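Long-range contacts in aldehyde dehydrogenase (Listeria monocytogenes, PDB 3K9D), which probably catalyses the NAD- or NADP-dependent interconversion of aldehydes and their oxidised acyl products: residues Q274-L279 and D321-I326; K243-T249 and K342-L347; D37-I43 and T129-K134; Y84-T90 and P436-F440. All blocks are in the same frame, centred on the assembly; numbering follows the deposited sequence.

In the fold
The four contacts form two pairs on opposite sides of the chain's centre. Contacts 1 and 2 have centres 12 Å apart and share the parallel sheet: strand 324-328 of contact 1 lies next to strand 346-352 of contact 2, and backbone bonds from Leu325 to Pro345 and Leu347 join them. Contacts 3 and 4, centres 10 Å apart, meet at Lys134, the last residue of helix 121-134. The centres of contacts 1 and 3 are 41 Å apart. Along the chain, 37-43, 84-90, 129-134 and 436-440 alternate between contacts 3 and 4, while contacts 1 and 2 fall between 129-134 and 436-440. Segment 436-440, from late in the chain, thus packs beside helices 67-85 and 121-134.

Contact 1: residues Q274-L279 and D321-I326; sequences QGAHFL and DARVLI
His277 bridges Val324 and Ile326 and sets the register of a parallel pair: strand 276-278, outermost within this chain, lies beside 324-328 in the parallel sheet that probably forms the core of the catalytic domain, as in other aldehyde dehydrogenases. The backbone bonds form a ladder. His277 N gives its proton to Val324 O (3.0 Å), and His277 O takes one from Ile326 N (2.9 Å). Leu279 N to Ile326 O (2.8 Å) and Arg323 N to Gly275 O (2.9 Å) close the two ends. Val324 N, by contrast, is buried with no partner in the model. Gly275, with a phi of 113°, is the C-prime residue of the Schellman motif ending helix 261-273, so one residue both finishes the helix and begins the pairing.

The apolar contacts divide between the two faces of the sheet. On one, Phe278 and Ile326 run together in one direction in a CH-pi contact: Ile326 CB is 4.2 Å from the centroid of the Phe278 ring and 25° off its normal. Ile326 CD1 runs on to Ala276 CB, 3.7 Å away, while Phe271 of the preceding helix touches both Ala276 and Phe278. On the other face, Leu325 CD2 comes to the edge of the His277 ring, in its plane, 4.0 Å from CD2 of His277; it also meets the CD2 methyl of Leu279.

At the loop end, CG beside the backbone N (chi1 -67°) and an extended chi2 bring Arg323 CD to 3.4 Å from Gln274 O; the later bend turns the guanidinium, whose NH2 bonds weakly to Thr244 OG1.

Contact 2: residues K243-T249 and K342-L347; sequences KTFDNGT and KLAPIL
This is a buried contact of a lysine with backbone carbonyls: Lys243, closing helix 232-243, reaches in among those of the inverse gamma turns centred on Leu343 and Pro345, leading into strand 346-352. Its firmer hydrogen bond goes to Glu254 O, and its NZ adds weak ones to Ala344 O (3.0 Å) and Lys342 O (3.1 Å). The chain leaves with CG anti to the backbone N (chi1 -173°) and bends at chi2 (59°), which carries it past Leu347, running the opposite way; Lys243 CE lies 3.8 Å from Leu347 CD2. Several carbonyls round one ammonium would probably stabilise its charge.

The other contacts are made chiefly by backbone atoms of 247-249. Gly248, at positive phi, lets the chains approach to 4.5 Å between its CA and that of Ala344. Asn247 O, buried without a hydrogen-bond partner, faces Ala344 CA at 3.3 Å and Pro345 CD at 3.4 Å. Thr249 OG1 donates to the anti lone pair of Asp246 OD2 (2.6 Å), an oxygen also in salt bridges with Lys70 and Lys73.

The sequence of 245-249 and its place before strand 256-260 are consistent with the family loop that carries the nucleophilic cysteine in related aldehyde dehydrogenases.

Contact 3: residues D37-I43 and T129-K134; sequences DTIVKAI and TLISIK
The flat group of this contact is the carboxylate of Asp37, and Lys134 NZ comes from above its plane, 42° out of it, at 2.8 Å from Asp37 OD1. That is a salt bridge crossing two nearly antiparallel helices, 33-49 and 121-134, whose segments run at 174° with axes 9.3 Å apart. Gln33 NE2 also bonds to Asp37 OD1. Lys134 sets out with CG anti to its amide nitrogen (chi1 179°) and then bends, which takes NZ to the acid; at the root of the chain, Lys134 CB lies 4.0 Å from Val40 CG2.

The rest of the interface is branched aliphatic packing. Ile133 CG2 touches both Ile39 CG2 (3.8 Å) and Val40 CG2 (4.0 Å), with the Ile39 and Ile133 side chains at about a right angle. Leu130 CD2 presses on Val40 O at 3.2 Å, a tight fit, and meets Ile43 CG2 at 3.9 Å as the Leu130 and Ile43 side chains pass in opposite senses. Farther along, Ile43 CD1 reaches Thr129 CG2 (3.8 Å). Ile172 of strand 172-174 and Ile158 of helix 148-164 pack against this end.

The ammonium of Lys134 is further bonded to Ile85 O and Met88 O, so this charged pair, at the margin of an apolar seam, is held from several directions, which probably keeps the lysine protonated and Asp37 ionised.

Contact 4: residues Y84-T90 and P436-F440; sequences YIKDMKT and PENLF
Pro436 presents its ring to four side chains of 84-90. Ile85 CG2 touches Pro436 CG (3.7 Å), the two side chains crossing at about a right angle. Met88 CE and Thr90 CG2 each come to 3.8 Å from Pro436 CB. Tyr84 CE2 approaches Pro436 CD more loosely, at 4.2 Å. The methyl of Met88 also lies 3.7 Å from Glu437 OE1, a van der Waals contact where the methionine crosses the extended acid at a slant. Nearby, Thr90 O sits over one face of the Phe440 ring, offset toward its rim.

A turn at chi3 (60°) swings Met88 CE toward the proline, while Met88 SD lies 3.5 Å above one face of the Tyr84 ring, toward the rim. The Tyr84 hydroxyl reaches round by way of a water, 2.8 Å from Tyr84 OH and in a weak, 3.5 Å bond from Glu437 N.

Behind these, a type I turn from Ile85 to Met88 brings the chain round as it leaves helix 67-85, and Thr90 OG1 bonds to Lys134 O. Ile131 and Lys134 of helix 121-134 pack on Pro436, and Phe440, opening strand 440-447, leans on Leu94 of strand 92-97 and Ala106 of strand 102-116.

Contact 1: residues Q274-L279 and D321-I326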
loop_
_atom_site.group_PDB
_atom_site.type_symbol
_atom_site.label_atom_id
_atom_site.label_comp_id
_atom_site.label_asym_id
_atom_site.label_seq_id
_atom_site.Cartn_x
_atom_site.Cartn_y
_atom_site.Cartn_z
ATOM N N GLN A 274 5.175 -19.781 38.627
ATOM C CA GLN A 274 6.185 -19.480 37.618
ATOM C C GLN A 274 6.797 -18.075 37.737
ATOM O O GLN A 274 7.571 -17.650 36.872
ATOM C CB GLN A 274 5.585 -19.679 36.225
ATOM C CG GLN A 274 5.354 -21.130 35.842
ATOM C CD GLN A 274 5.120 -21.314 34.343
ATOM O OE1 GLN A 274 5.864 -20.796 33.516
ATOM N NE2 GLN A 274 4.111 -22.083 33.997
ATOM N N GLY A 275 6.432 -17.354 38.791
ATOM C CA GLY A 275 7.143 -16.118 39.170
ATOM C C GLY A 275 6.397 -14.802 39.052
ATOM O O GLY A 275 6.971 -13.742 39.307
ATOM N N ALA A 276 5.122 -14.858 38.664
ATOM C CA ALA A 276 4.286 -13.654 38.578
ATOM C C ALA A 276 3.817 -13.153 39.946
ATOM O O ALA A 276 3.472 -13.942 40.839
ATOM C CB ALA A 276 3.101 -13.896 37.669
ATOM N N HIS A 277 3.830 -11.828 40.091
ATOM C CA HIS A 277 3.373 -11.144 41.279
ATOM C C HIS A 277 2.122 -10.328 41.014
ATOM O O HIS A 277 2.133 -9.376 40.229
ATOM C CB HIS A 277 4.462 -10.218 41.823
ATOM C CG HIS A 277 4.146 -9.642 43.166
ATOM N ND1 HIS A 277 3.936 -10.426 44.281
ATOM C CD2 HIS A 277 4.032 -8.359 43.583
ATOM C CE1 HIS A 277 3.697 -9.651 45.324
ATOM N NE2 HIS A 277 3.766 -8.392 44.930
ATOM N N PHE A 278 1.049 -10.716 41.695
ATOM C CA PHE A 278 -0.239 -10.066 41.595
ATOM C C PHE A 278 -0.290 -8.907 42.578
ATOM O O PHE A 278 0.002 -9.058 43.773
ATOM C CB PHE A 278 -1.360 -11.072 41.867
ATOM C CG PHE A 278 -1.605 -12.019 40.726
ATOM C CD1 PHE A 278 -2.587 -11.741 39.782
ATOM C CD2 PHE A 278 -0.849 -13.177 40.585
ATOM C CE1 PHE A 278 -2.816 -12.608 38.720
ATOM C CE2 PHE A 278 -1.066 -14.047 39.529
ATOM C CZ PHE A 278 -2.055 -13.761 38.595
ATOM N N LEU A 279 -0.625 -7.742 42.045
ATOM C CA LEU A 279 -0.695 -6.525 42.813
ATOM C C LEU A 279 -2.000 -6.515 43.571
ATOM O O LEU A 279 -2.984 -7.097 43.111
ATOM C CB LEU A 279 -0.616 -5.315 41.877
ATOM C CG LEU A 279 0.727 -5.158 41.166
ATOM C CD1 LEU A 279 0.717 -3.897 40.342
ATOM C CD2 LEU A 279 1.853 -5.106 42.192
ATOM N N ASP A 321 12.291 -11.814 43.107
ATOM C CA ASP A 321 12.136 -12.836 42.071
ATOM C C ASP A 321 10.876 -12.651 41.219
ATOM O O ASP A 321 10.532 -13.526 40.423
ATOM C CB ASP A 321 12.128 -14.231 42.702
ATOM C CG ASP A 321 10.928 -14.465 43.599
ATOM O OD1 ASP A 321 10.322 -13.488 44.078
ATOM O OD2 ASP A 321 10.586 -15.637 43.826
ATOM N N ALA A 322 10.176 -11.534 41.409
ATOM C CA ALA A 322 8.975 -11.260 40.611
ATOM C C ALA A 322 9.351 -10.977 39.155
ATOM O O ALA A 322 10.196 -10.123 38.880
ATOM C CB ALA A 322 8.178 -10.117 41.207
ATOM N N ARG A 323 8.723 -11.725 38.245
ATOM C CA ARG A 323 9.004 -11.688 36.811
ATOM C C ARG A 323 8.122 -10.703 36.050
ATOM O O ARG A 323 8.563 -10.129 35.051
ATOM C CB ARG A 323 8.830 -13.075 36.198
ATOM C CG ARG A 323 9.865 -14.116 36.662
ATOM C CD ARG A 323 9.821 -15.368 35.782
ATOM N NE ARG A 323 10.215 -15.071 34.403
ATOM C CZ ARG A 323 10.037 -15.884 33.362
ATOM N NH1 ARG A 323 9.458 -17.064 33.514
ATOM N NH2 ARG A 323 10.426 -15.506 32.149
ATOM N N VAL A 324 6.889 -10.528 36.524
ATOM C CA VAL A 324 5.909 -9.580 35.958
ATOM C C VAL A 324 4.991 -9.095 37.080
ATOM O O VAL A 324 4.771 -9.798 38.082
ATOM C CB VAL A 324 4.974 -10.180 34.828
ATOM C CG1 VAL A 324 5.703 -10.441 33.496
ATOM C CG2 VAL A 324 4.231 -11.417 35.315
ATOM N N LEU A 325 4.437 -7.905 36.894
ATOM C CA LEU A 325 3.451 -7.368 37.796
ATOM C C LEU A 325 2.109 -7.475 37.117
ATOM O O LEU A 325 1.964 -7.065 35.966
ATOM C CB LEU A 325 3.783 -5.916 38.165
ATOM C CG LEU A 325 5.121 -5.729 38.899
ATOM C CD1 LEU A 325 5.427 -4.246 39.096
ATOM C CD2 LEU A 325 5.142 -6.481 40.241
ATOM N N ILE A 326 1.144 -8.067 37.822
ATOM C CA ILE A 326 -0.201 -8.281 37.292
ATOM C C ILE A 326 -1.281 -7.587 38.136
ATOM O O ILE A 326 -1.390 -7.797 39.352
ATOM C CB ILE A 326 -0.518 -9.792 37.124
ATOM C CG1 ILE A 326 0.650 -10.520 36.457
ATOM C CG2 ILE A 326 -1.807 -10.006 36.302
ATOM C CD1 ILE A 326 0.349 -11.965 36.024
#

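Contact 2: residues K243-T249 and K342-L347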
loop_
_atom_site.group_PDB
_atom_site.type_symbol
_atom_site.label_atom_id
_atom_site.label_comp_id
_atom_site.label_asym_id
_atom_site.label_seq_id
_atom_site.Cartn_x
_atom_site.Cartn_y
_atom_site.Cartn_z
ATOM N N LYS A 243 6.431 -11.809 27.577
ATOM C CA LYS A 243 6.204 -10.575 28.306
ATOM C C LYS A 243 7.451 -10.068 29.043
ATOM O O LYS A 243 7.634 -8.855 29.176
ATOM C CB LYS A 243 4.975 -10.724 29.235
ATOM C CG LYS A 243 4.524 -9.474 29.920
ATOM C CD LYS A 243 4.179 -8.429 28.902
ATOM C CE LYS A 243 3.724 -7.198 29.582
ATOM N NZ LYS A 243 3.371 -6.080 28.655
ATOM N N THR A 244 8.320 -10.991 29.476
ATOM C CA THR A 244 9.595 -10.622 30.101
ATOM C C THR A 244 10.756 -10.465 29.112
ATOM O O THR A 244 11.814 -9.968 29.489
ATOM C CB THR A 244 10.040 -11.651 31.170
ATOM O OG1 THR A 244 10.307 -12.901 30.531
ATOM C CG2 THR A 244 8.960 -11.859 32.220
ATOM N N PHE A 245 10.567 -10.905 27.867
ATOM C CA PHE A 245 11.598 -10.811 26.832
ATOM C C PHE A 245 12.001 -9.364 26.541
ATOM O O PHE A 245 11.189 -8.581 26.051
ATOM C CB PHE A 245 11.150 -11.497 25.534
ATOM C CG PHE A 245 12.269 -11.706 24.549
ATOM C CD1 PHE A 245 13.174 -12.752 24.718
ATOM C CD2 PHE A 245 12.423 -10.864 23.465
ATOM C CE1 PHE A 245 14.207 -12.948 23.824
ATOM C CE2 PHE A 245 13.467 -11.057 22.564
ATOM C CZ PHE A 245 14.350 -12.101 22.749
ATOM N N ASP A 246 13.257 -9.034 26.860
ATOM C CA ASP A 246 13.813 -7.680 26.751
ATOM C C ASP A 246 13.042 -6.666 27.613
ATOM O O ASP A 246 12.917 -5.496 27.249
ATOM C CB ASP A 246 13.892 -7.246 25.270
ATOM C CG ASP A 246 14.949 -6.182 25.018
ATOM O OD1 ASP A 246 16.084 -6.352 25.499
ATOM O OD2 ASP A 246 14.649 -5.186 24.320
ATOM N N ASN A 247 12.528 -7.137 28.756
ATOM C CA ASN A 247 11.567 -6.396 29.603
ATOM C C ASN A 247 10.357 -5.805 28.835
ATOM O O ASN A 247 9.945 -4.683 29.103
ATOM C CB ASN A 247 12.273 -5.294 30.425
ATOM C CG ASN A 247 13.444 -5.818 31.256
ATOM O OD1 ASN A 247 13.375 -6.897 31.824
ATOM N ND2 ASN A 247 14.506 -5.041 31.339
ATOM N N GLY A 248 9.828 -6.552 27.865
ATOM C CA GLY A 248 8.571 -6.197 27.171
ATOM C C GLY A 248 8.608 -5.154 26.053
ATOM O O GLY A 248 7.585 -4.526 25.751
ATOM N N THR A 249 9.769 -4.962 25.424
ATOM C CA THR A 249 9.924 -3.944 24.362
ATOM C C THR A 249 9.299 -4.263 23.004
ATOM O O THR A 249 9.114 -3.369 22.178
ATOM C CB THR A 249 11.410 -3.658 24.069
ATOM O OG1 THR A 249 12.068 -4.899 23.818
ATOM C CG2 THR A 249 12.068 -2.938 25.233
ATOM N N LYS A 342 1.595 -1.178 27.540
ATOM C CA LYS A 342 2.621 -0.983 28.548
ATOM C C LYS A 342 3.799 -1.793 28.060
ATOM O O LYS A 342 3.777 -3.024 28.098
ATOM C CB LYS A 342 2.167 -1.521 29.912
ATOM C CG LYS A 342 0.785 -1.080 30.344
ATOM C CD LYS A 342 0.192 -1.949 31.444
ATOM C CE LYS A 342 -0.189 -3.353 30.991
ATOM N NZ LYS A 342 -1.302 -3.490 29.996
ATOM N N LEU A 343 4.815 -1.107 27.562
ATOM C CA LEU A 343 5.963 -1.786 26.976
ATOM C C LEU A 343 6.952 -2.115 28.081
ATOM O O LEU A 343 8.044 -1.569 28.129
ATOM C CB LEU A 343 6.610 -0.916 25.897
ATOM C CG LEU A 343 5.909 -0.785 24.545
ATOM C CD1 LEU A 343 6.710 0.139 23.631
ATOM C CD2 LEU A 343 5.698 -2.150 23.878
ATOM N N ALA A 344 6.539 -3.033 28.952
ATOM C CA ALA A 344 7.162 -3.282 30.248
ATOM C C ALA A 344 6.561 -4.569 30.801
ATOM O O ALA A 344 5.437 -4.923 30.422
ATOM C CB ALA A 344 6.860 -2.108 31.200
ATOM N N PRO A 345 7.277 -5.264 31.724
ATOM C CA PRO A 345 6.761 -6.502 32.338
ATOM C C PRO A 345 5.561 -6.255 33.280
ATOM O O PRO A 345 5.592 -6.574 34.485
ATOM C CB PRO A 345 7.986 -7.058 33.093
ATOM C CG PRO A 345 8.777 -5.826 33.457
ATOM C CD PRO A 345 8.620 -4.922 32.243
ATOM N N ILE A 346 4.508 -5.664 32.715
ATOM C CA ILE A 346 3.279 -5.364 33.432
ATOM C C ILE A 346 2.098 -5.922 32.632
ATOM O O ILE A 346 1.983 -5.666 31.428
ATOM C CB ILE A 346 3.060 -3.821 33.642
ATOM C CG1 ILE A 346 4.301 -3.160 34.239
ATOM C CG2 ILE A 346 1.796 -3.560 34.518
ATOM C CD1 ILE A 346 4.253 -1.628 34.292
ATOM N N LEU A 347 1.203 -6.628 33.322
ATOM C CA LEU A 347 -0.019 -7.168 32.726
ATOM C C LEU A 347 -1.296 -6.735 33.447
ATOM O O LEU A 347 -1.315 -6.628 34.669
ATOM C CB LEU A 347 0.025 -8.700 32.737
ATOM C CG LEU A 347 1.010 -9.396 31.809
ATOM C CD1 LEU A 347 1.139 -10.851 32.213
ATOM C CD2 LEU A 347 0.592 -9.253 30.325
#

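Contact 3: residues D37-I43 and T129-K134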
loop_
_atom_site.group_PDB
_atom_site.type_symbol
_atom_site.label_atom_id
_atom_site.label_comp_id
_atom_site.label_asym_id
_atom_site.label_seq_id
_atom_site.Cartn_x
_atom_site.Cartn_y
_atom_site.Cartn_z
ATOM N N ASP A 37 21.918 -11.084 -3.996
ATOM C CA ASP A 37 21.871 -12.077 -2.920
ATOM C C ASP A 37 23.206 -12.247 -2.220
ATOM O O ASP A 37 23.237 -12.538 -1.019
ATOM C CB ASP A 37 21.357 -13.435 -3.422
ATOM C CG ASP A 37 19.879 -13.407 -3.779
ATOM O OD1 ASP A 37 19.182 -12.451 -3.367
ATOM O OD2 ASP A 37 19.414 -14.334 -4.484
ATOM N N THR A 38 24.290 -12.065 -2.979
ATOM C CA THR A 38 25.646 -11.989 -2.447
ATOM C C THR A 38 25.816 -10.863 -1.418
ATOM O O THR A 38 26.415 -11.065 -0.371
ATOM C CB THR A 38 26.679 -11.846 -3.606
ATOM O OG1 THR A 38 26.723 -13.070 -4.351
ATOM C CG2 THR A 38 28.085 -11.550 -3.090
ATOM N N ILE A 39 25.281 -9.689 -1.721
ATOM C CA ILE A 39 25.307 -8.549 -0.806
ATOM C C ILE A 39 24.436 -8.798 0.431
ATOM O O ILE A 39 24.871 -8.533 1.547
ATOM C CB ILE A 39 24.857 -7.256 -1.532
ATOM C CG1 ILE A 39 25.879 -6.870 -2.597
ATOM C CG2 ILE A 39 24.631 -6.106 -0.539
ATOM C CD1 ILE A 39 25.256 -6.137 -3.800
ATOM N N VAL A 40 23.219 -9.304 0.210
ATOM C CA VAL A 40 22.263 -9.675 1.268
ATOM C C VAL A 40 22.911 -10.634 2.298
ATOM O O VAL A 40 22.815 -10.412 3.509
ATOM C CB VAL A 40 20.996 -10.319 0.637
ATOM C CG1 VAL A 40 20.160 -11.106 1.663
ATOM C CG2 VAL A 40 20.133 -9.246 -0.034
ATOM N N LYS A 41 23.585 -11.667 1.796
ATOM C CA LYS A 41 24.297 -12.645 2.632
ATOM C C LYS A 41 25.426 -11.997 3.440
ATOM O O LYS A 41 25.632 -12.341 4.611
ATOM C CB LYS A 41 24.793 -13.810 1.754
ATOM C CG LYS A 41 25.992 -14.645 2.276
ATOM C CD LYS A 41 25.579 -15.787 3.177
ATOM C CE LYS A 41 26.446 -17.015 2.931
ATOM N NZ LYS A 41 27.872 -16.826 3.347
ATOM N N ALA A 42 26.134 -11.049 2.826
ATOM C CA ALA A 42 27.205 -10.309 3.506
ATOM C C ALA A 42 26.675 -9.424 4.636
ATOM O O ALA A 42 27.340 -9.259 5.664
ATOM C CB ALA A 42 27.970 -9.478 2.525
ATOM N N ILE A 43 25.484 -8.855 4.434
ATOM C CA ILE A 43 24.810 -8.038 5.447
ATOM C C ILE A 43 24.384 -8.914 6.624
ATOM O O ILE A 43 24.600 -8.561 7.803
ATOM C CB ILE A 43 23.580 -7.265 4.837
ATOM C CG1 ILE A 43 24.064 -6.224 3.833
ATOM C CG2 ILE A 43 22.739 -6.601 5.921
ATOM C CD1 ILE A 43 22.978 -5.691 2.844
ATOM N N THR A 129 17.372 -3.364 6.277
ATOM C CA THR A 129 18.443 -3.303 5.300
ATOM C C THR A 129 18.364 -4.533 4.406
ATOM O O THR A 129 18.278 -4.407 3.186
ATOM C CB THR A 129 19.815 -3.218 5.973
ATOM O OG1 THR A 129 19.918 -1.996 6.701
ATOM C CG2 THR A 129 20.942 -3.255 4.928
ATOM N N LEU A 130 18.344 -5.708 5.033
ATOM C CA LEU A 130 18.284 -6.988 4.337
ATOM C C LEU A 130 17.123 -7.090 3.371
ATOM O O LEU A 130 17.309 -7.510 2.232
ATOM C CB LEU A 130 18.163 -8.130 5.344
ATOM C CG LEU A 130 19.427 -8.601 6.041
ATOM C CD1 LEU A 130 19.030 -9.356 7.272
ATOM C CD2 LEU A 130 20.261 -9.452 5.126
ATOM N N ILE A 131 15.930 -6.707 3.823
ATOM C CA ILE A 131 14.742 -6.777 2.958
ATOM C C ILE A 131 14.689 -5.707 1.834
ATOM O O ILE A 131 14.272 -6.011 0.716
ATOM C CB ILE A 131 13.407 -6.890 3.779
ATOM C CG1 ILE A 131 13.128 -5.626 4.609
ATOM C CG2 ILE A 131 13.460 -8.147 4.679
ATOM C CD1 ILE A 131 11.733 -5.539 5.144
ATOM N N SER A 132 15.138 -4.484 2.127
ATOM C CA SER A 132 15.222 -3.418 1.118
ATOM C C SER A 132 16.234 -3.745 0.032
ATOM O O SER A 132 15.906 -3.708 -1.156
ATOM C CB SER A 132 15.573 -2.067 1.746
ATOM O OG SER A 132 14.620 -1.709 2.732
ATOM N N ILE A 133 17.455 -4.084 0.446
ATOM C CA ILE A 133 18.524 -4.482 -0.475
ATOM C C ILE A 133 18.136 -5.720 -1.297
ATOM O O ILE A 133 18.399 -5.768 -2.511
ATOM C CB ILE A 133 19.882 -4.700 0.270
ATOM C CG1 ILE A 133 20.421 -3.374 0.840
ATOM C CG2 ILE A 133 20.907 -5.366 -0.639
ATOM C CD1 ILE A 133 21.046 -2.422 -0.199
ATOM N N LYS A 134 17.474 -6.686 -0.647
ATOM C CA LYS A 134 16.951 -7.901 -1.317
ATOM C C LYS A 134 16.026 -7.586 -2.489
ATOM O O LYS A 134 16.036 -8.295 -3.502
ATOM C CB LYS A 134 16.211 -8.804 -0.319
ATOM C CG LYS A 134 15.607 -10.090 -0.896
ATOM C CD LYS A 134 16.647 -11.019 -1.516
ATOM C CE LYS A 134 15.965 -12.173 -2.228
ATOM N NZ LYS A 134 16.783 -13.414 -2.387
#

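Contact 4: residues Y84-T90 and P436-F440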
loop_
_atom_site.group_PDB
_atom_site.type_symbol
_atom_site.label_atom_id
_atom_site.label_comp_id
_atom_site.label_asym_id
_atom_site.label_seq_id
_atom_site.Cartn_x
_atom_site.Cartn_y
_atom_site.Cartn_z
ATOM N N TYR A 84 14.672 -16.871 5.528
ATOM C CA TYR A 84 13.393 -16.678 4.835
ATOM C C TYR A 84 13.566 -16.046 3.437
ATOM O O TYR A 84 12.844 -16.407 2.498
ATOM C CB TYR A 84 12.409 -15.865 5.700
ATOM C CG TYR A 84 11.264 -15.235 4.923
ATOM C CD1 TYR A 84 10.195 -16.004 4.458
ATOM C CD2 TYR A 84 11.257 -13.871 4.652
ATOM C CE1 TYR A 84 9.149 -15.422 3.731
ATOM C CE2 TYR A 84 10.233 -13.281 3.921
ATOM C CZ TYR A 84 9.180 -14.057 3.467
ATOM O OH TYR A 84 8.162 -13.461 2.749
ATOM N N ILE A 85 14.523 -15.126 3.298
ATOM C CA ILE A 85 14.669 -14.347 2.051
ATOM C C ILE A 85 15.669 -14.882 1.020
ATOM O O ILE A 85 15.551 -14.557 -0.158
ATOM C CB ILE A 85 14.929 -12.805 2.296
ATOM C CG1 ILE A 85 16.369 -12.514 2.754
ATOM C CG2 ILE A 85 13.914 -12.219 3.244
ATOM C CD1 ILE A 85 16.662 -11.035 2.993
ATOM N N LYS A 86 16.632 -15.705 1.444
ATOM C CA LYS A 86 17.742 -16.121 0.562
ATOM C C LYS A 86 17.366 -16.736 -0.814
ATOM O O LYS A 86 18.054 -16.496 -1.808
ATOM C CB LYS A 86 18.737 -17.026 1.316
ATOM C CG LYS A 86 18.262 -18.431 1.671
ATOM C CD LYS A 86 19.438 -19.258 2.211
ATOM C CE LYS A 86 19.197 -20.765 2.086
ATOM N NZ LYS A 86 18.069 -21.259 2.937
ATOM N N ASP A 87 16.284 -17.512 -0.874
ATOM C CA ASP A 87 15.918 -18.208 -2.114
ATOM C C ASP A 87 14.718 -17.587 -2.849
ATOM O O ASP A 87 14.284 -18.096 -3.889
ATOM C CB ASP A 87 15.689 -19.700 -1.849
ATOM C CG ASP A 87 16.968 -20.429 -1.455
ATOM O OD1 ASP A 87 18.045 -20.082 -1.982
ATOM O OD2 ASP A 87 16.893 -21.358 -0.628
ATOM N N MET A 88 14.214 -16.477 -2.313
ATOM C CA MET A 88 13.088 -15.742 -2.906
ATOM C C MET A 88 13.498 -15.017 -4.195
ATOM O O MET A 88 14.608 -14.485 -4.288
ATOM C CB MET A 88 12.518 -14.739 -1.903
ATOM C CG MET A 88 11.686 -15.345 -0.747
ATOM S SD MET A 88 11.175 -14.100 0.476
ATOM C CE MET A 88 10.200 -12.978 -0.546
ATOM N N LYS A 89 12.600 -15.000 -5.180
ATOM C CA LYS A 89 12.847 -14.307 -6.455
ATOM C C LYS A 89 12.328 -12.879 -6.327
ATOM O O LYS A 89 11.133 -12.668 -6.093
ATOM C CB LYS A 89 12.155 -15.002 -7.635
ATOM C CG LYS A 89 11.699 -16.436 -7.411
ATOM C CD LYS A 89 12.636 -17.465 -8.003
ATOM C CE LYS A 89 12.135 -18.867 -7.668
ATOM N NZ LYS A 89 12.882 -19.932 -8.381
ATOM N N THR A 90 13.228 -11.902 -6.443
ATOM C CA THR A 90 12.902 -10.501 -6.136
ATOM C C THR A 90 13.428 -9.493 -7.166
ATOM O O THR A 90 13.147 -8.290 -7.069
ATOM C CB THR A 90 13.436 -10.084 -4.730
ATOM O OG1 THR A 90 14.868 -10.173 -4.699
ATOM C CG2 THR A 90 12.843 -10.950 -3.628
ATOM N N PRO A 436 10.508 -8.506 1.546
ATOM C CA PRO A 436 10.836 -8.177 0.147
ATOM C C PRO A 436 9.633 -7.880 -0.746
ATOM O O PRO A 436 9.655 -6.910 -1.499
ATOM C CB PRO A 436 11.557 -9.436 -0.336
ATOM C CG PRO A 436 12.239 -9.932 0.886
ATOM C CD PRO A 436 11.212 -9.726 1.984
ATOM N N GLU A 437 8.584 -8.689 -0.616
ATOM C CA GLU A 437 7.394 -8.593 -1.460
ATOM C C GLU A 437 6.526 -7.355 -1.220
ATOM O O GLU A 437 5.581 -7.109 -1.969
ATOM C CB GLU A 437 6.560 -9.880 -1.340
ATOM C CG GLU A 437 7.200 -11.088 -2.029
ATOM C CD GLU A 437 6.359 -12.354 -1.958
ATOM O OE1 GLU A 437 6.922 -13.441 -2.192
ATOM O OE2 GLU A 437 5.142 -12.278 -1.676
ATOM N N ASN A 438 6.842 -6.585 -0.180
ATOM C CA ASN A 438 6.226 -5.279 0.060
ATOM C C ASN A 438 7.100 -4.121 -0.421
ATOM O O ASN A 438 6.761 -2.944 -0.224
ATOM C CB ASN A 438 5.949 -5.093 1.552
ATOM C CG ASN A 438 5.142 -6.227 2.141
ATOM O OD1 ASN A 438 5.703 -7.188 2.648
ATOM N ND2 ASN A 438 3.825 -6.133 2.049
ATOM N N LEU A 439 8.245 -4.463 -1.012
ATOM C CA LEU A 439 9.264 -3.486 -1.380
ATOM C C LEU A 439 9.701 -3.590 -2.839
ATOM O O LEU A 439 10.783 -3.134 -3.212
ATOM C CB LEU A 439 10.467 -3.582 -0.434
ATOM C CG LEU A 439 10.112 -3.224 1.017
ATOM C CD1 LEU A 439 11.117 -3.850 1.949
ATOM C CD2 LEU A 439 10.005 -1.688 1.227
ATOM N N PHE A 440 8.863 -4.226 -3.646
ATOM C CA PHE A 440 8.928 -4.065 -5.100
ATOM C C PHE A 440 7.528 -3.990 -5.692
ATOM O O PHE A 440 6.579 -4.555 -5.130
ATOM C CB PHE A 440 9.842 -5.098 -5.813
ATOM C CG PHE A 440 9.373 -6.526 -5.741
ATOM C CD1 PHE A 440 8.516 -7.047 -6.707
ATOM C CD2 PHE A 440 9.831 -7.368 -4.736
ATOM C CE1 PHE A 440 8.095 -8.376 -6.647
ATOM C CE2 PHE A 440 9.424 -8.699 -4.670
ATOM C CZ PHE A 440 8.549 -9.205 -5.619
HETATM O O HOH W 1 7.527 -10.821 1.924
#